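Local coordinates for alpha-toxin (Clostridium novyi, PDB 2VK9), which is a large clostridial toxin whose catalytic fragment joins an N-terminal helical region to a domain of the GT-A fold clan, at residues Q7-A12 and L25-L30; R18-Y23 and S66-A71; K48-N53 and Y488-N493. All blocks are in the same frame, centred on the assembly; numbering follows the deposited sequence.

From the N terminus, contact 1 closes first: the 7-12 loop folds back onto helix 21-35 across a gap of 12 residues. Contact 2 opens at 18-23, reaching into that gap, and closes at 66-71, in the turn leading into helix 69-90. Contacts 1 and 2 cross. They touch at Ala12, whose O probably bonds to Arg68 NE and which also packs on Ala71. Contact 3 opens at 48-53, within the span of contact 2, and closes at 488-493, so these two cross as well. Contacts 1 and 3 are in series and meet through Leu52. Contact 2 ties the approaches to helices 21-35 and 69-90; contact 3 joins these helices to the loop after helix 477-488.

Contact 1: residues Q7-A12 and L25-L30; sequences QLMKIA and LILDAL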
# COMPACT_ATOMS: atom_id res chain seq x y z
N GLN A 7 38.31 2.16 -22.24
CA GLN A 7 38.75 1.75 -23.57
C GLN A 7 37.73 0.79 -24.17
O GLN A 7 37.35 0.89 -25.34
CB GLN A 7 40.11 1.06 -23.48
CG GLN A 7 41.05 1.62 -22.42
CD GLN A 7 41.69 2.94 -22.83
OE1 GLN A 7 42.38 3.02 -23.87
NE2 GLN A 7 41.48 3.99 -22.02
N LEU A 8 37.31 -0.11 -23.33
CA LEU A 8 36.31 -1.11 -23.68
C LEU A 8 35.01 -0.47 -24.15
O LEU A 8 34.38 -0.98 -24.98
CB LEU A 8 36.04 -2.04 -22.50
CG LEU A 8 35.02 -3.16 -22.73
CD1 LEU A 8 35.52 -4.12 -23.81
CD2 LEU A 8 34.73 -3.91 -21.44
N MET A 9 34.73 0.62 -23.52
CA MET A 9 33.54 1.41 -23.82
C MET A 9 33.51 1.95 -25.26
O MET A 9 32.49 2.46 -25.71
CB MET A 9 33.41 2.54 -22.81
CG MET A 9 32.60 3.71 -23.30
SD MET A 9 30.85 3.39 -23.17
CE MET A 9 30.55 4.28 -21.65
N LYS A 10 34.62 1.82 -25.99
CA LYS A 10 34.61 2.05 -27.44
C LYS A 10 34.06 0.83 -28.21
O LYS A 10 34.76 0.14 -28.97
CB LYS A 10 35.97 2.55 -27.92
CG LYS A 10 36.25 4.00 -27.48
CD LYS A 10 36.58 4.14 -25.98
CE LYS A 10 36.94 5.57 -25.58
NZ LYS A 10 38.32 6.00 -25.93
N ILE A 11 32.80 0.55 -27.89
CA ILE A 11 31.86 -0.26 -28.64
C ILE A 11 30.89 0.83 -29.09
O ILE A 11 29.94 0.59 -29.84
CB ILE A 11 31.14 -1.33 -27.70
CG1 ILE A 11 29.97 -2.04 -28.40
CG2 ILE A 11 30.61 -0.71 -26.41
CD1 ILE A 11 30.36 -3.19 -29.34
N ALA A 12 31.17 2.04 -28.61
CA ALA A 12 30.39 3.23 -28.90
C ALA A 12 31.04 4.13 -29.96
O ALA A 12 30.65 5.29 -30.13
CB ALA A 12 30.17 4.01 -27.62
N LEU A 25 32.52 13.51 -21.23
CA LEU A 25 32.03 13.57 -19.85
C LEU A 25 31.71 12.18 -19.29
O LEU A 25 32.13 11.85 -18.18
CB LEU A 25 30.82 14.51 -19.72
CG LEU A 25 31.07 16.02 -19.74
CD1 LEU A 25 29.81 16.77 -19.36
CD2 LEU A 25 32.21 16.43 -18.83
N ILE A 26 30.98 11.39 -20.08
CA ILE A 26 30.66 10.00 -19.75
C ILE A 26 31.94 9.21 -19.60
O ILE A 26 32.10 8.46 -18.64
CB ILE A 26 29.82 9.33 -20.85
CG1 ILE A 26 28.44 9.97 -20.95
CG2 ILE A 26 29.70 7.82 -20.61
CD1 ILE A 26 27.80 9.80 -22.31
N LEU A 27 32.84 9.37 -20.57
CA LEU A 27 34.10 8.65 -20.63
C LEU A 27 34.98 8.96 -19.44
O LEU A 27 35.75 8.12 -19.01
CB LEU A 27 34.84 8.97 -21.93
CG LEU A 27 34.91 7.95 -23.09
CD1 LEU A 27 33.78 6.93 -23.13
CD2 LEU A 27 34.99 8.71 -24.40
N ASP A 28 34.86 10.18 -18.91
CA ASP A 28 35.62 10.60 -17.73
C ASP A 28 35.01 10.06 -16.45
O ASP A 28 35.74 9.61 -15.57
CB ASP A 28 35.70 12.13 -17.63
CG ASP A 28 36.49 12.75 -18.76
OD1 ASP A 28 36.96 12.01 -19.66
OD2 ASP A 28 36.63 13.99 -18.75
N ALA A 29 33.69 10.13 -16.35
CA ALA A 29 32.98 9.56 -15.22
C ALA A 29 33.18 8.04 -15.15
O ALA A 29 33.33 7.49 -14.06
CB ALA A 29 31.53 9.92 -15.27
N LEU A 30 33.20 7.37 -16.30
CA LEU A 30 33.50 5.95 -16.33
C LEU A 30 34.95 5.68 -15.95
O LEU A 30 35.26 4.66 -15.33
CB LEU A 30 33.21 5.35 -17.70
CG LEU A 30 33.37 3.83 -17.74
CD1 LEU A 30 32.35 3.16 -16.85
CD2 LEU A 30 33.28 3.30 -19.14
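Met9 packs against three residues of helix 21-35: Ile26, Leu27 and Leu30. Its CG meets CD1 of Leu27 at 3.4 Å. The side chain starts with CG anti to the backbone N (chi1 157°) and then bends at the next two torsions. These bends bring both Met9 CB and Met9 CE to one methyl group: CD2 of Leu30 lies 3.8 Å from each of them. CE also reaches back toward the earlier turn, 3.8 Å from CG2 of Ile26, whose side chain Met9 crosses at about a right angle. Met9, Ile26, Leu27 and Leu30 are all buried, and this is the tight side of the contact. Ile26, Leu27 and Leu30 lie on one side of the helix, with Leu30 one turn on from Ile26. The helix belongs to the N-terminal helical domain of the toxin. Segment 7-12 is not a regular helix. It makes a type I beta turn from Gln7 to Lys10, closed by the bond from Lys10 N to Gln7 O, and Lys10 is then the centre of an inverse gamma turn. The looser side is at Lys10, which is partly exposed. CE, near the end of its bent chain, does the touching, with Lys10 CE 3.9 Å from Leu27 CD2. The two methyls of Leu27 are thus divided between Met9 and Lys10. On the buried side, Phe75 of helix 69-90 touches both Met9 and Leu30, while Leu55 and Tyr59 of helix 42-62 touch Ile26.

Contact 2: residues R18-Y23 and S66-A71; sequences RKEPEY and SGRNLA
NH1 of Arg68 bonds to the backbone O of Arg18 at 3.1 Å, with a nearly straight N-H...O angle of 175°. This oxygen lies in the guanidinium plane, but the donor sits above the plane of the Arg18 carbonyl. Glu20 OE2 is the salt-bridge partner of the same NH1; its very close, bent geometry in the model is doubtful. Tyr23 lies under the same arginine. Its CG is anti to the backbone N (chi1 178°), which sends the ring there. Arg68 CD stands over the centre of the ring, 3.8 Å from the Tyr23 centroid, as a CH-pi contact. Tyr23 CE2 lies over one face of the guanidinium, off toward its rim, and the two planes are 18° apart. NE also bonds to Ala12 O and NH2 to Lys17 O. These bonds probably help to fix the guanidinium flat against the ring. Arg68 N bonds to Ser66 OG, a capping bond at the turn into helix 69-90, and Tyr59 OH bonds to both Ser66 OG and Glu20 OE1. The contact thus joins the start of helix 21-35 to the turn leading into helix 69-90, with Tyr59 of helix 42-62 packed against Tyr23 and Arg68.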
# COMPACT_ATOMS: atom_id res chain seq x y z
N ARG A 18 34.00 12.43 -34.61
CA ARG A 18 34.64 13.15 -33.50
C ARG A 18 33.90 12.90 -32.21
O ARG A 18 32.68 12.71 -32.21
CB ARG A 18 34.68 14.65 -33.78
CG ARG A 18 35.64 15.05 -34.90
CD ARG A 18 35.60 16.56 -35.17
NE ARG A 18 36.35 17.34 -34.17
CZ ARG A 18 37.68 17.48 -34.16
NH1 ARG A 18 38.44 16.89 -35.08
NH2 ARG A 18 38.26 18.20 -33.21
N LYS A 19 34.64 12.86 -31.10
CA LYS A 19 34.04 12.70 -29.79
C LYS A 19 33.41 14.03 -29.37
O LYS A 19 34.05 15.07 -29.44
CB LYS A 19 35.09 12.28 -28.75
CG LYS A 19 35.63 10.85 -28.88
CD LYS A 19 36.98 10.74 -28.16
CE LYS A 19 37.49 9.32 -28.07
NZ LYS A 19 37.79 8.68 -29.40
N GLU A 20 32.14 13.99 -28.96
CA GLU A 20 31.48 15.18 -28.46
C GLU A 20 31.93 15.44 -27.01
O GLU A 20 32.31 14.50 -26.29
CB GLU A 20 29.97 15.03 -28.54
CG GLU A 20 29.42 14.66 -29.93
CD GLU A 20 29.22 13.14 -30.12
OE1 GLU A 20 28.21 12.75 -30.74
OE2 GLU A 20 30.07 12.34 -29.66
N PRO A 21 31.94 16.72 -26.58
CA PRO A 21 32.25 17.02 -25.18
C PRO A 21 31.41 16.23 -24.17
O PRO A 21 31.97 15.69 -23.21
CB PRO A 21 32.01 18.53 -25.05
CG PRO A 21 31.38 18.95 -26.32
CD PRO A 21 31.75 17.96 -27.36
N GLU A 22 30.10 16.13 -24.38
CA GLU A 22 29.23 15.35 -23.47
C GLU A 22 29.43 13.83 -23.53
O GLU A 22 29.03 13.11 -22.61
CB GLU A 22 27.75 15.74 -23.58
CG GLU A 22 27.26 16.13 -24.96
CD GLU A 22 27.65 17.55 -25.36
OE1 GLU A 22 27.41 18.51 -24.58
OE2 GLU A 22 28.19 17.72 -26.47
N TYR A 23 30.06 13.34 -24.60
CA TYR A 23 30.51 11.95 -24.69
C TYR A 23 31.76 11.77 -23.84
O TYR A 23 31.87 10.80 -23.10
CB TYR A 23 30.76 11.56 -26.15
CG TYR A 23 31.28 10.14 -26.40
CD1 TYR A 23 30.84 9.05 -25.64
CD2 TYR A 23 32.19 9.89 -27.44
CE1 TYR A 23 31.32 7.77 -25.90
CE2 TYR A 23 32.66 8.61 -27.70
CZ TYR A 23 32.22 7.56 -26.93
OH TYR A 23 32.68 6.29 -27.18
N SER A 66 22.05 10.09 -32.73
CA SER A 66 23.45 9.66 -32.72
C SER A 66 23.58 8.17 -32.86
O SER A 66 22.74 7.41 -32.40
CB SER A 66 24.16 10.09 -31.45
OG SER A 66 25.45 9.51 -31.39
N GLY A 67 24.67 7.75 -33.49
CA GLY A 67 24.92 6.34 -33.72
C GLY A 67 25.46 5.68 -32.49
O GLY A 67 25.51 4.46 -32.43
N ARG A 68 25.85 6.48 -31.50
CA ARG A 68 26.41 6.00 -30.23
C ARG A 68 25.33 5.55 -29.25
O ARG A 68 25.63 4.86 -28.27
CB ARG A 68 27.27 7.08 -29.56
CG ARG A 68 28.33 7.69 -30.45
CD ARG A 68 29.45 8.38 -29.68
NE ARG A 68 30.71 8.22 -30.41
CZ ARG A 68 31.39 9.20 -31.01
NH1 ARG A 68 30.96 10.45 -30.97
NH2 ARG A 68 32.51 8.92 -31.64
N ASN A 69 24.08 5.93 -29.50
CA ASN A 69 22.98 5.70 -28.57
C ASN A 69 22.75 4.26 -28.16
O ASN A 69 22.58 3.99 -26.98
CB ASN A 69 21.68 6.29 -29.09
CG ASN A 69 21.65 7.79 -28.97
OD1 ASN A 69 22.57 8.40 -28.42
ND2 ASN A 69 20.59 8.40 -29.48
N LEU A 70 22.73 3.35 -29.13
CA LEU A 70 22.47 1.95 -28.84
C LEU A 70 23.53 1.36 -27.92
O LEU A 70 23.24 0.66 -26.97
CB LEU A 70 22.38 1.14 -30.13
CG LEU A 70 22.09 -0.36 -29.98
CD1 LEU A 70 20.72 -0.57 -29.35
CD2 LEU A 70 22.18 -1.07 -31.32
N ALA A 71 24.79 1.72 -28.20
CA ALA A 71 25.89 1.29 -27.37
C ALA A 71 25.75 1.83 -25.95
O ALA A 71 26.01 1.12 -24.97
CB ALA A 71 27.21 1.72 -27.98

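Contact 3: residues K48-N53 and Y488-N493; sequences KLSKLN and YHFIKN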
# COMPACT_ATOMS: atom_id res chain seq x y z
N LYS A 48 27.22 8.06 -7.73
CA LYS A 48 28.11 8.02 -8.89
C LYS A 48 27.52 7.24 -10.07
O LYS A 48 27.71 7.63 -11.22
CB LYS A 48 29.49 7.48 -8.52
CG LYS A 48 30.43 8.57 -8.05
CD LYS A 48 31.79 8.01 -7.66
CE LYS A 48 32.60 9.05 -6.90
NZ LYS A 48 34.02 8.61 -6.73
N LEU A 49 26.81 6.16 -9.77
CA LEU A 49 26.05 5.45 -10.80
C LEU A 49 24.90 6.33 -11.30
O LEU A 49 24.50 6.24 -12.46
CB LEU A 49 25.50 4.13 -10.25
CG LEU A 49 26.52 3.05 -9.90
CD1 LEU A 49 25.88 2.01 -9.00
CD2 LEU A 49 27.06 2.40 -11.16
N SER A 50 24.39 7.18 -10.42
CA SER A 50 23.32 8.10 -10.77
C SER A 50 23.82 9.21 -11.69
O SER A 50 23.06 9.70 -12.53
CB SER A 50 22.70 8.68 -9.50
OG SER A 50 21.50 9.40 -9.78
N LYS A 51 25.08 9.61 -11.52
CA LYS A 51 25.71 10.60 -12.40
C LYS A 51 25.92 10.03 -13.79
O LYS A 51 25.64 10.70 -14.79
CB LYS A 51 27.05 11.10 -11.84
CG LYS A 51 26.98 12.46 -11.11
CD LYS A 51 26.62 12.32 -9.61
CE LYS A 51 26.37 13.67 -8.91
NZ LYS A 51 27.62 14.44 -8.67
N LEU A 52 26.41 8.80 -13.85
CA LEU A 52 26.64 8.12 -15.11
C LEU A 52 25.37 7.99 -15.90
O LEU A 52 25.37 8.15 -17.12
CB LEU A 52 27.25 6.74 -14.86
CG LEU A 52 28.76 6.74 -14.59
CD1 LEU A 52 29.14 5.54 -13.77
CD2 LEU A 52 29.56 6.77 -15.89
N ASN A 53 24.26 7.71 -15.22
CA ASN A 53 22.98 7.57 -15.89
C ASN A 53 22.48 8.88 -16.45
O ASN A 53 21.85 8.93 -17.51
CB ASN A 53 21.96 6.96 -14.94
CG ASN A 53 20.62 6.74 -15.60
OD1 ASN A 53 20.45 5.82 -16.40
ND2 ASN A 53 19.67 7.59 -15.28
N TYR A 488 15.86 2.06 -8.71
CA TYR A 488 16.57 1.16 -9.60
C TYR A 488 17.01 1.84 -10.90
O TYR A 488 18.05 1.48 -11.47
CB TYR A 488 15.70 -0.07 -9.87
CG TYR A 488 16.34 -1.15 -10.72
CD1 TYR A 488 17.29 -2.03 -10.19
CD2 TYR A 488 15.95 -1.32 -12.05
CE1 TYR A 488 17.86 -3.03 -10.99
CE2 TYR A 488 16.50 -2.31 -12.84
CZ TYR A 488 17.45 -3.17 -12.31
OH TYR A 488 17.97 -4.14 -13.13
N HIS A 489 16.24 2.83 -11.35
CA HIS A 489 16.54 3.55 -12.59
C HIS A 489 17.15 4.93 -12.36
O HIS A 489 17.21 5.74 -13.29
CB HIS A 489 15.30 3.66 -13.48
CG HIS A 489 14.93 2.38 -14.19
ND1 HIS A 489 13.64 2.09 -14.58
CD2 HIS A 489 15.69 1.32 -14.55
CE1 HIS A 489 13.62 0.90 -15.16
NE2 HIS A 489 14.85 0.41 -15.16
N PHE A 490 17.60 5.20 -11.14
CA PHE A 490 18.29 6.45 -10.80
C PHE A 490 17.51 7.73 -11.09
O PHE A 490 18.10 8.76 -11.38
CB PHE A 490 19.63 6.52 -11.52
CG PHE A 490 20.46 5.29 -11.39
CD1 PHE A 490 20.52 4.37 -12.43
CD2 PHE A 490 21.19 5.06 -10.24
CE1 PHE A 490 21.29 3.23 -12.31
CE2 PHE A 490 21.97 3.91 -10.11
CZ PHE A 490 22.02 3.00 -11.16
N ILE A 491 16.18 7.67 -10.99
CA ILE A 491 15.34 8.84 -11.21
C ILE A 491 14.53 9.17 -9.95
O ILE A 491 14.77 8.60 -8.88
CB ILE A 491 14.44 8.67 -12.46
CG1 ILE A 491 13.54 7.43 -12.33
CG2 ILE A 491 15.32 8.61 -13.72
CD1 ILE A 491 12.84 6.99 -13.61
N LYS A 492 13.59 10.11 -10.07
CA LYS A 492 12.74 10.52 -8.94
C LYS A 492 11.34 10.90 -9.40
O LYS A 492 11.17 11.50 -10.46
CB LYS A 492 13.38 11.66 -8.14
CG LYS A 492 13.68 12.94 -8.92
CD LYS A 492 14.62 13.88 -8.14
CE LYS A 492 14.85 15.22 -8.86
NZ LYS A 492 13.70 16.17 -8.68
N ASN A 493 10.34 10.55 -8.59
CA ASN A 493 8.94 10.88 -8.87
C ASN A 493 8.37 10.33 -10.17
O ASN A 493 7.44 10.91 -10.73
CB ASN A 493 8.71 12.40 -8.83
CG ASN A 493 8.99 12.98 -7.47
OD1 ASN A 493 9.14 12.26 -6.49
ND2 ASN A 493 9.05 14.30 -7.40
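Helix 42-62 and the loop after helix 477-488 come closest at Ser50 and Phe490, whose CA atoms are 5.3 Å apart. Phe490 carries most of the contact. The chain leaves helical geometry at His489, and Phe490 takes a left-handed backbone conformation (phi 58°), with its CB directed toward helix 42-62. Its ring lies over the backbone of that helix, with one face covered by the Leu49 carbonyl group. The carbonyl O is 4.0 Å above the ring plane, over its centre. Leu49 adds an apolar touch at the outer end of the ring, where Phe490 CE2 is 3.5 Å from Leu49 CB. CD2 of Phe490 lies 3.7 Å from Ser50 CA, so the ring rests on main-chain atoms as well as on side chains. Along the opposite rim, but on the same side of the ring plane, Phe490 CD1 is 3.9 Å from Asn53 CB, which approaches obliquely. The Asn53 amide is turned 37° from the ring plane. Its CG is anti to the backbone N (chi1 -178°), which carries the amide alongside the loop. There ND2 comes to 3.7 Å from His489 O, too long to count as a bond. OD1 of Asn53 instead accepts from Arg76 NE of helix 69-90. Phe490 is buried between helices 42-62 and 69-90: Tyr80 and Leu83 touch it, and its ring meets that of Tyr46. Separately, Phe33 of helix 21-35 packs on Leu49. The loop thus docks where helices 42-62 and 69-90 lie side by side.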